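Local coordinates for protein isomerase/lactonizing enzyme (Agrobacterium tumefaciens, PDB 1RVK) that is of unknown function but belongs to the enolase superfamily, whose magnesium-dependent members abstract a proton alpha to a carboxylate, and is probably an isomerase or lactonizing enzyme, at residues 1-9 with 66-76; 263-271 with 294-304. All blocks are in the same frame, centred on the assembly; numbering follows the deposited sequence.

Overall arrangement
Interaction 1 and interaction 2 belong to the two domains of an enolase-superfamily chain. Residues 1-9 with 66-76 join the first strand of the N-terminal capping domain to the end of its first long helix, while 263-271 with 294-304 pack two neighbouring outer helices of the barrel domain. Their centres lie about 30 Å apart and their nearest atoms about 12 Å, with no touch. Helix 78-89 runs between them: its side chains meet Leu-70 and Glu-73 on one hand, His-264 and Lys-294 on the other. The magnesium ion, held by Asp-206, Glu-232 and Glu-258, is about 11 Å from the Arg-267 side chain, so interaction 2 lies near the metal site but does not form part of its coordination.

Interaction 1 of 2, residues 1-9 with 66-76; sequences MIITDVEVR and VKKVLIGEDHR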
loop_
_atom_site.group_PDB
_atom_site.type_symbol
_atom_site.label_atom_id
_atom_site.label_comp_id
_atom_site.label_asym_id
_atom_site.label_seq_id
_atom_site.Cartn_x
_atom_site.Cartn_y
_atom_site.Cartn_z
HETATM N N MSE A 1 -0.480 20.843 23.830
HETATM C CA MSE A 1 -0.443 20.131 22.516
HETATM C C MSE A 1 0.994 19.910 22.059
HETATM O O MSE A 1 1.238 19.413 20.958
HETATM C CB MSE A 1 -1.200 20.935 21.454
HETATM C CG MSE A 1 -0.573 22.273 21.081
HETATM SE SE MSE A 1 -0.469 23.548 22.543
HETATM C CE MSE A 1 1.213 24.379 22.106
ATOM N N ILE A 2 1.940 20.285 22.913
ATOM C CA ILE A 2 3.358 20.140 22.608
ATOM C C ILE A 2 3.827 18.695 22.763
ATOM O O ILE A 2 3.475 18.013 23.725
ATOM C CB ILE A 2 4.213 21.041 23.529
ATOM C CG1 ILE A 2 3.856 22.510 23.295
ATOM C CG2 ILE A 2 5.694 20.809 23.266
ATOM C CD1 ILE A 2 4.153 23.000 21.883
ATOM N N ILE A 3 4.624 18.235 21.804
ATOM C CA ILE A 3 5.159 16.875 21.825
ATOM C C ILE A 3 6.253 16.752 22.884
ATOM O O ILE A 3 7.202 17.544 22.907
ATOM C CB ILE A 3 5.756 16.501 20.450
ATOM C CG1 ILE A 3 4.647 16.501 19.394
ATOM C CG2 ILE A 3 6.448 15.139 20.524
ATOM C CD1 ILE A 3 5.140 16.291 17.971
ATOM N N THR A 4 6.126 15.756 23.757
ATOM C CA THR A 4 7.108 15.551 24.812
ATOM C C THR A 4 7.911 14.266 24.657
ATOM O O THR A 4 9.021 14.164 25.179
ATOM C CB THR A 4 6.443 15.537 26.208
ATOM O OG1 THR A 4 5.426 14.526 26.248
ATOM C CG2 THR A 4 5.821 16.891 26.514
ATOM N N ASP A 5 7.361 13.289 23.940
ATOM C CA ASP A 5 8.055 12.015 23.759
ATOM C C ASP A 5 7.813 11.355 22.405
ATOM O O ASP A 5 6.739 11.485 21.819
ATOM C CB ASP A 5 7.616 11.021 24.838
ATOM C CG ASP A 5 7.841 11.538 26.242
ATOM O OD1 ASP A 5 8.994 11.487 26.718
ATOM O OD2 ASP A 5 6.859 11.996 26.868
ATOM N N VAL A 6 8.831 10.647 21.926
ATOM C CA VAL A 6 8.762 9.882 20.682
ATOM C C VAL A 6 9.369 8.542 21.086
ATOM O O VAL A 6 10.551 8.466 21.422
ATOM C CB VAL A 6 9.608 10.504 19.555
ATOM C CG1 VAL A 6 9.526 9.628 18.308
ATOM C CG2 VAL A 6 9.105 11.902 19.240
ATOM N N GLU A 7 8.559 7.490 21.072
ATOM C CA GLU A 7 9.039 6.179 21.490
ATOM C C GLU A 7 8.764 5.071 20.483
ATOM O O GLU A 7 7.777 5.105 19.753
ATOM C CB GLU A 7 8.395 5.808 22.826
ATOM C CG GLU A 7 8.344 6.967 23.814
ATOM C CD GLU A 7 7.522 6.651 25.051
ATOM O OE1 GLU A 7 6.460 6.003 24.915
ATOM O OE2 GLU A 7 7.933 7.064 26.158
ATOM N N VAL A 8 9.652 4.084 20.465
ATOM C CA VAL A 8 9.515 2.942 19.575
ATOM C C VAL A 8 9.488 1.674 20.411
ATOM O O VAL A 8 10.348 1.466 21.267
ATOM C CB VAL A 8 10.691 2.851 18.578
ATOM C CG1 VAL A 8 10.574 1.573 17.747
ATOM C CG2 VAL A 8 10.692 4.074 17.667
ATOM N N ARG A 9 8.488 0.837 20.166
ATOM C CA ARG A 9 8.348 -0.425 20.876
ATOM C C ARG A 9 8.356 -1.542 19.848
ATOM O O ARG A 9 7.489 -1.601 18.973
ATOM C CB ARG A 9 7.036 -0.454 21.669
ATOM C CG ARG A 9 6.984 0.545 22.816
ATOM C CD ARG A 9 5.636 0.518 23.517
ATOM N NE ARG A 9 5.649 1.301 24.750
ATOM C CZ ARG A 9 5.810 2.621 24.805
ATOM N NH1 ARG A 9 5.969 3.323 23.691
ATOM N NH2 ARG A 9 5.819 3.239 25.980
ATOM N N VAL A 66 14.220 12.128 13.783
ATOM C CA VAL A 66 12.864 12.294 14.298
ATOM C C VAL A 66 12.694 13.101 15.582
ATOM O O VAL A 66 11.878 14.020 15.623
ATOM C CB VAL A 66 12.167 10.929 14.456
ATOM C CG1 VAL A 66 10.710 11.129 14.868
ATOM C CG2 VAL A 66 12.235 10.165 13.137
ATOM N N LYS A 67 13.443 12.775 16.629
ATOM C CA LYS A 67 13.305 13.525 17.873
ATOM C C LYS A 67 13.680 14.993 17.716
ATOM O O LYS A 67 13.016 15.868 18.266
ATOM C CB LYS A 67 14.153 12.893 18.980
ATOM C CG LYS A 67 13.550 11.618 19.533
ATOM C CD LYS A 67 14.378 11.061 20.675
ATOM C CE LYS A 67 13.697 9.850 21.289
ATOM N NZ LYS A 67 14.501 9.252 22.395
ATOM N N LYS A 68 14.739 15.263 16.958
ATOM C CA LYS A 68 15.190 16.634 16.748
ATOM C C LYS A 68 14.144 17.515 16.075
ATOM O O LYS A 68 14.123 18.726 16.276
ATOM C CB LYS A 68 16.471 16.649 15.914
ATOM C CG LYS A 68 17.673 16.039 16.604
ATOM C CD LYS A 68 18.898 16.168 15.715
ATOM C CE LYS A 68 20.139 15.608 16.381
ATOM N NZ LYS A 68 21.316 15.735 15.476
ATOM N N VAL A 69 13.276 16.909 15.275
ATOM C CA VAL A 69 12.238 17.662 14.589
ATOM C C VAL A 69 10.956 17.788 15.408
ATOM O O VAL A 69 10.364 18.865 15.479
ATOM C CB VAL A 69 11.878 17.009 13.230
ATOM C CG1 VAL A 69 10.658 17.699 12.618
ATOM C CG2 VAL A 69 13.066 17.094 12.288
ATOM N N LEU A 70 10.544 16.691 16.039
ATOM C CA LEU A 70 9.295 16.664 16.799
ATOM C C LEU A 70 9.260 17.169 18.241
ATOM O O LEU A 70 8.355 17.907 18.609
ATOM C CB LEU A 70 8.718 15.246 16.793
ATOM C CG LEU A 70 8.356 14.588 15.460
ATOM C CD1 LEU A 70 7.609 13.286 15.736
ATOM C CD2 LEU A 70 7.493 15.519 14.638
ATOM N N ILE A 71 10.220 16.758 19.062
ATOM C CA ILE A 71 10.223 17.154 20.468
ATOM C C ILE A 71 10.122 18.656 20.700
ATOM O O ILE A 71 10.915 19.432 20.168
ATOM C CB ILE A 71 11.475 16.610 21.197
ATOM C CG1 ILE A 71 11.503 15.080 21.106
ATOM C CG2 ILE A 71 11.454 17.030 22.666
ATOM C CD1 ILE A 71 10.340 14.396 21.805
ATOM N N GLY A 72 9.132 19.052 21.497
ATOM C CA GLY A 72 8.928 20.457 21.817
ATOM C C GLY A 72 8.116 21.227 20.792
ATOM O O GLY A 72 7.978 22.449 20.885
ATOM N N GLU A 73 7.555 20.512 19.825
ATOM C CA GLU A 73 6.778 21.141 18.764
ATOM C C GLU A 73 5.279 20.859 18.883
ATOM O O GLU A 73 4.875 19.836 19.428
ATOM C CB GLU A 73 7.299 20.633 17.415
ATOM C CG GLU A 73 7.653 21.719 16.418
ATOM C CD GLU A 73 8.622 22.745 16.977
ATOM O OE1 GLU A 73 9.771 22.388 17.311
ATOM O OE2 GLU A 73 8.225 23.919 17.083
ATOM N N ASP A 74 4.465 21.781 18.372
ATOM C CA ASP A 74 3.006 21.645 18.380
ATOM C C ASP A 74 2.708 20.493 17.422
ATOM O O ASP A 74 3.007 20.587 16.233
ATOM C CB ASP A 74 2.374 22.939 17.857
ATOM C CG ASP A 74 0.857 22.938 17.934
ATOM O OD1 ASP A 74 0.236 21.862 17.796
ATOM O OD2 ASP A 74 0.278 24.034 18.116
ATOM N N HIS A 75 2.121 19.412 17.927
ATOM C CA HIS A 75 1.845 18.250 17.078
ATOM C C HIS A 75 0.915 18.515 15.896
ATOM O O HIS A 75 0.902 17.749 14.932
ATOM C CB HIS A 75 1.266 17.097 17.906
ATOM C CG HIS A 75 -0.187 17.255 18.236
ATOM N ND1 HIS A 75 -0.636 18.036 19.281
ATOM C CD2 HIS A 75 -1.295 16.738 17.652
ATOM C CE1 HIS A 75 -1.957 17.992 19.325
ATOM N NE2 HIS A 75 -2.382 17.211 18.348
ATOM N N ARG A 76 0.137 19.587 15.969
ATOM C CA ARG A 76 -0.810 19.911 14.907
ATOM C C ARG A 76 -0.170 20.542 13.675
ATOM O O ARG A 76 -0.817 20.675 12.640
ATOM C CB ARG A 76 -1.891 20.855 15.443
ATOM C CG ARG A 76 -2.683 20.295 16.614
ATOM C CD ARG A 76 -3.565 21.371 17.220
ATOM N NE ARG A 76 -2.768 22.491 17.717
ATOM C CZ ARG A 76 -3.279 23.634 18.165
ATOM N NH1 ARG A 76 -2.475 24.595 18.600
ATOM N NH2 ARG A 76 -4.592 23.818 18.170
HETATM O O HOH W 1 12.463 7.383 22.849
#
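Strand 3-9 runs nearly antiparallel to helix 66-70, axes 8.9 Å apart at 159°, and beyond the helix a single beta bridge pairs Ile-2 with Asp-74. The bridge lies between two backbone bonds, Ile-3 N to Glu-73 O (2.9 Å) and His-75 N to Met-1 O, and Gly-72 N to Ile-3 O (2.8 Å) adds a third. A type II turn from Leu-70 to Glu-73 brings the chain out of the helix into this pairing, with Gly-72 at positive phi. The His-75 ring adds a second bond to Met-1: its ND1 meets Met-1 O at 2.9 Å, in the ring plane and on a carbonyl lone pair, a nearly straight bond (172°) that fixes the ring's rotation; the CB of selenomethionine Met-1 lies 3.7 Å from that same His-75 ND1. Met-1 CG then rests 3.4 Å from Asp-74 OD1, its side chain crossing the aspartate at about a right angle. Arg-76 grips that carboxylate side-on, NE and NH1 each taking the syn lone pair of a different oxygen, while Arg-76 N closes an Asx turn on OD1. Farther along, the side chains are apolar. Ile-3 lays CD1 against Leu-70 CB and CG1 against His-75 CB. Val-6 divides its branches: CG1, anti to the backbone N (chi1 178°), meets Val-66 CG1, and CG2 reaches Ile-71 CD1 at 3.8 Å. The extended Lys-67 chain passes Val-6 O, and a water links that oxygen to Lys-67 NZ, which is also salt-bridged to Glu-63. The contact thus fastens helix 59-70 and its exit turn over the outer strand of the N-terminal three-stranded sheet; strand 30-42 lies beside strand 3-15, and helices 78-89 and 98-116 pack on Leu-70.

Interaction 2 of 2, residues 263-271 with 294-304; sequences KHWHRAEWI and KTMHLAEAFGM
Ile-271 and Leu-298 reach toward each other tip to tip, CD1 of Ile-271 lying 3.7 Å from CG of Leu-298, toward the C-terminal end of a largely apolar seam between two nearly parallel helices (axes 9.6 Å apart, 20°). Chi1 (163°) sets Leu-298 CG anti to the backbone N and, with the bend at chi2, CD2 lands on Ala-268, 4.0 Å from its CB, and against Arg-267 CB. Thr-295 CG2 fills the next position, 3.5 Å from His-264 CB, where the backbones come closest. Met-304, a selenomethionine, slides past Ile-271 in the opposite direction, SE near CG1.

Two CH-pi contacts frame this apolar row. Ile-271 CG2 sits almost squarely over the Phe-302 ring, 3.5 Å from its centroid and 8° off the normal. At the other end, Lys-294 CD lies over one face of the His-264 ring, offset toward its rim (4.2 Å from the centroid), and Trp-265 CD2 over the opposite face.

No hydrogen bond joins the two segments, and the polar ends turn to other partners: Lys-294 NZ to Glu-79, Arg-267 NE to Arg-280 O, Thr-295 OG1 to Ala-292 O and Thr-281. A Schellman motif at Gly-303 ends the second helix and brings Met-304 back toward the seam. These are consecutive long outer helices of the barrel, with strand 278-281 beneath Ile-271 and Ala-299, and helix 78-89 of the capping domain against His-264 and Lys-294.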
loop_
_atom_site.group_PDB
_atom_site.type_symbol
_atom_site.label_atom_id
_atom_site.label_comp_id
_atom_site.label_asym_id
_atom_site.label_seq_id
_atom_site.Cartn_x
_atom_site.Cartn_y
_atom_site.Cartn_z
ATOM N N LYS A 263 8.191 11.453 -4.314
ATOM C CA LYS A 263 6.906 11.796 -3.713
ATOM C C LYS A 263 5.917 12.440 -4.692
ATOM O O LYS A 263 5.781 11.977 -5.825
ATOM C CB LYS A 263 7.159 12.702 -2.503
ATOM C CG LYS A 263 8.050 12.032 -1.451
ATOM C CD LYS A 263 8.384 12.946 -0.278
ATOM C CE LYS A 263 9.739 13.627 -0.445
ATOM N NZ LYS A 263 10.885 12.670 -0.458
ATOM N N HIS A 264 5.227 13.496 -4.264
ATOM C CA HIS A 264 4.254 14.151 -5.129
ATOM C C HIS A 264 4.893 14.928 -6.268
ATOM O O HIS A 264 4.287 15.084 -7.324
ATOM C CB HIS A 264 3.339 15.077 -4.315
ATOM C CG HIS A 264 4.075 16.062 -3.463
ATOM N ND1 HIS A 264 4.991 15.679 -2.507
ATOM C CD2 HIS A 264 4.022 17.414 -3.413
ATOM C CE1 HIS A 264 5.472 16.752 -1.906
ATOM N NE2 HIS A 264 4.900 17.818 -2.437
ATOM N N TRP A 265 6.114 15.415 -6.056
ATOM C CA TRP A 265 6.817 16.168 -7.092
ATOM C C TRP A 265 7.042 15.295 -8.321
ATOM O O TRP A 265 6.750 15.697 -9.449
ATOM C CB TRP A 265 8.172 16.658 -6.578
ATOM C CG TRP A 265 8.082 17.695 -5.500
ATOM C CD1 TRP A 265 7.657 18.988 -5.634
ATOM C CD2 TRP A 265 8.417 17.524 -4.119
ATOM N NE1 TRP A 265 7.707 19.634 -4.418
ATOM C CE2 TRP A 265 8.171 18.756 -3.471
ATOM C CE3 TRP A 265 8.902 16.446 -3.363
ATOM C CZ2 TRP A 265 8.393 18.941 -2.104
ATOM C CZ3 TRP A 265 9.124 16.632 -1.998
ATOM C CH2 TRP A 265 8.868 17.870 -1.386
ATOM N N HIS A 266 7.565 14.094 -8.106
ATOM C CA HIS A 266 7.831 13.204 -9.224
ATOM C C HIS A 266 6.540 12.742 -9.892
ATOM O O HIS A 266 6.505 12.504 -11.103
ATOM C CB HIS A 266 8.645 11.998 -8.754
ATOM C CG HIS A 266 9.217 11.194 -9.878
ATOM N ND1 HIS A 266 10.054 11.737 -10.828
ATOM C CD2 HIS A 266 9.061 9.892 -10.212
ATOM C CE1 HIS A 266 10.391 10.803 -11.699
ATOM N NE2 HIS A 266 9.803 9.674 -11.347
ATOM N N ARG A 267 5.478 12.617 -9.103
ATOM C CA ARG A 267 4.191 12.191 -9.633
ATOM C C ARG A 267 3.699 13.235 -10.637
ATOM O O ARG A 267 3.086 12.898 -11.649
ATOM C CB ARG A 267 3.179 12.024 -8.491
ATOM C CG ARG A 267 3.574 10.982 -7.430
ATOM C CD ARG A 267 3.740 9.622 -8.058
ATOM N NE ARG A 267 3.915 8.516 -7.111
ATOM C CZ ARG A 267 4.984 8.323 -6.342
ATOM N NH1 ARG A 267 6.007 9.168 -6.363
ATOM N NH2 ARG A 267 5.054 7.237 -5.588
ATOM N N ALA A 268 3.975 14.506 -10.354
ATOM C CA ALA A 268 3.571 15.584 -11.252
ATOM C C ALA A 268 4.272 15.425 -12.596
ATOM O O ALA A 268 3.686 15.681 -13.649
ATOM C CB ALA A 268 3.917 16.939 -10.640
ATOM N N GLU A 269 5.530 14.995 -12.563
ATOM C CA GLU A 269 6.288 14.810 -13.792
ATOM C C GLU A 269 5.670 13.710 -14.649
ATOM O O GLU A 269 5.672 13.803 -15.879
ATOM C CB GLU A 269 7.748 14.481 -13.475
ATOM C CG GLU A 269 8.418 15.510 -12.564
ATOM C CD GLU A 269 8.402 16.921 -13.133
ATOM O OE1 GLU A 269 8.645 17.868 -12.358
ATOM O OE2 GLU A 269 8.154 17.091 -14.350
ATOM N N TRP A 270 5.139 12.672 -14.005
ATOM C CA TRP A 270 4.508 11.589 -14.745
ATOM C C TRP A 270 3.269 12.110 -15.466
ATOM O O TRP A 270 2.969 11.688 -16.579
ATOM C CB TRP A 270 4.147 10.428 -13.808
ATOM C CG TRP A 270 5.308 9.501 -13.572
ATOM C CD1 TRP A 270 6.533 9.831 -13.064
ATOM C CD2 TRP A 270 5.369 8.106 -13.889
ATOM N NE1 TRP A 270 7.356 8.726 -13.052
ATOM C CE2 TRP A 270 6.665 7.655 -13.553
ATOM C CE3 TRP A 270 4.454 7.192 -14.426
ATOM C CZ2 TRP A 270 7.069 6.329 -13.739
ATOM C CZ3 TRP A 270 4.856 5.874 -14.608
ATOM C CH2 TRP A 270 6.153 5.457 -14.264
ATOM N N ILE A 271 2.563 13.049 -14.845
ATOM C CA ILE A 271 1.377 13.622 -15.473
ATOM C C ILE A 271 1.789 14.529 -16.629
ATOM O O ILE A 271 1.247 14.441 -17.732
ATOM C CB ILE A 271 0.543 14.452 -14.461
ATOM C CG1 ILE A 271 -0.064 13.523 -13.406
ATOM C CG2 ILE A 271 -0.558 15.218 -15.189
ATOM C CD1 ILE A 271 -0.873 14.239 -12.343
ATOM N N LYS A 294 -1.787 15.145 -1.128
ATOM C CA LYS A 294 -1.345 16.084 -2.154
ATOM C C LYS A 294 -1.364 15.422 -3.527
ATOM O O LYS A 294 -1.759 16.045 -4.512
ATOM C CB LYS A 294 0.064 16.603 -1.846
ATOM C CG LYS A 294 0.122 17.483 -0.610
ATOM C CD LYS A 294 1.524 17.982 -0.357
ATOM C CE LYS A 294 1.556 18.884 0.875
ATOM N NZ LYS A 294 2.940 19.303 1.190
ATOM N N THR A 295 -0.941 14.162 -3.599
ATOM C CA THR A 295 -0.939 13.452 -4.874
ATOM C C THR A 295 -2.370 13.209 -5.367
ATOM O O THR A 295 -2.622 13.212 -6.571
ATOM C CB THR A 295 -0.202 12.090 -4.776
ATOM O OG1 THR A 295 -0.922 11.209 -3.905
ATOM C CG2 THR A 295 1.205 12.285 -4.233
HETATM N N MSE A 296 -3.306 12.999 -4.444
HETATM C CA MSE A 296 -4.701 12.775 -4.828
HETATM C C MSE A 296 -5.277 14.047 -5.441
HETATM O O MSE A 296 -5.985 14.004 -6.447
HETATM C CB MSE A 296 -5.555 12.384 -3.611
HETATM C CG MSE A 296 -5.196 11.064 -2.945
HETATM SE SE MSE A 296 -5.387 9.531 -4.109
HETATM C CE MSE A 296 -7.244 9.756 -4.624
ATOM N N HIS A 297 -4.969 15.185 -4.826
ATOM C CA HIS A 297 -5.459 16.474 -5.310
ATOM C C HIS A 297 -4.821 16.828 -6.649
ATOM O O HIS A 297 -5.474 17.376 -7.537
ATOM C CB HIS A 297 -5.161 17.551 -4.265
ATOM C CG HIS A 297 -5.838 17.306 -2.953
ATOM N ND1 HIS A 297 -5.454 17.927 -1.786
ATOM C CD2 HIS A 297 -6.883 16.506 -2.630
ATOM C CE1 HIS A 297 -6.234 17.521 -0.798
ATOM N NE2 HIS A 297 -7.109 16.659 -1.284
ATOM N N LEU A 298 -3.538 16.517 -6.780
ATOM C CA LEU A 298 -2.806 16.762 -8.017
ATOM C C LEU A 298 -3.519 16.039 -9.162
ATOM O O LEU A 298 -3.831 16.631 -10.197
ATOM C CB LEU A 298 -1.376 16.234 -7.877
ATOM C CG LEU A 298 -0.562 16.020 -9.158
ATOM C CD1 LEU A 298 -0.283 17.357 -9.842
ATOM C CD2 LEU A 298 0.742 15.316 -8.807
ATOM N N ALA A 299 -3.779 14.748 -8.969
ATOM C CA ALA A 299 -4.449 13.955 -9.989
ATOM C C ALA A 299 -5.831 14.510 -10.309
ATOM O O ALA A 299 -6.200 14.654 -11.480
ATOM C CB ALA A 299 -4.565 12.500 -9.529
ATOM N N GLU A 300 -6.595 14.826 -9.272
ATOM C CA GLU A 300 -7.940 15.354 -9.468
ATOM C C GLU A 300 -7.955 16.623 -10.313
ATOM O O GLU A 300 -8.848 16.805 -11.140
ATOM C CB GLU A 300 -8.612 15.636 -8.123
ATOM C CG GLU A 300 -10.044 16.126 -8.272
ATOM C CD GLU A 300 -10.604 16.691 -6.985
ATOM O OE1 GLU A 300 -11.712 17.262 -7.019
ATOM O OE2 GLU A 300 -9.938 16.565 -5.940
ATOM N N ALA A 301 -6.974 17.502 -10.113
ATOM C CA ALA A 301 -6.917 18.743 -10.880
ATOM C C ALA A 301 -6.757 18.461 -12.374
ATOM O O ALA A 301 -7.159 19.275 -13.208
ATOM C CB ALA A 301 -5.775 19.633 -10.376
ATOM N N PHE A 302 -6.173 17.314 -12.712
ATOM C CA PHE A 302 -6.011 16.942 -14.114
ATOM C C PHE A 302 -7.146 16.029 -14.564
ATOM O O PHE A 302 -7.127 15.512 -15.675
ATOM C CB PHE A 302 -4.661 16.255 -14.359
ATOM C CG PHE A 302 -3.507 17.211 -14.453
ATOM C CD1 PHE A 302 -2.820 17.612 -13.311
ATOM C CD2 PHE A 302 -3.133 17.743 -15.682
ATOM C CE1 PHE A 302 -1.775 18.531 -13.390
ATOM C CE2 PHE A 302 -2.090 18.664 -15.777
ATOM C CZ PHE A 302 -1.410 19.061 -14.625
ATOM N N GLY A 303 -8.138 15.850 -13.694
ATOM C CA GLY A 303 -9.273 15.003 -14.015
ATOM C C GLY A 303 -8.907 13.533 -14.058
ATOM O O GLY A 303 -9.577 12.730 -14.713
HETATM N N MSE A 304 -7.841 13.179 -13.348
HETATM C CA MSE A 304 -7.354 11.803 -13.319
HETATM C C MSE A 304 -7.655 11.104 -12.008
HETATM O O MSE A 304 -7.915 11.744 -10.997
HETATM C CB MSE A 304 -5.837 11.784 -13.538
HETATM C CG MSE A 304 -5.393 12.258 -14.907
HETATM SE SE MSE A 304 -3.464 12.389 -15.025
HETATM C CE MSE A 304 -3.037 10.506 -15.174
#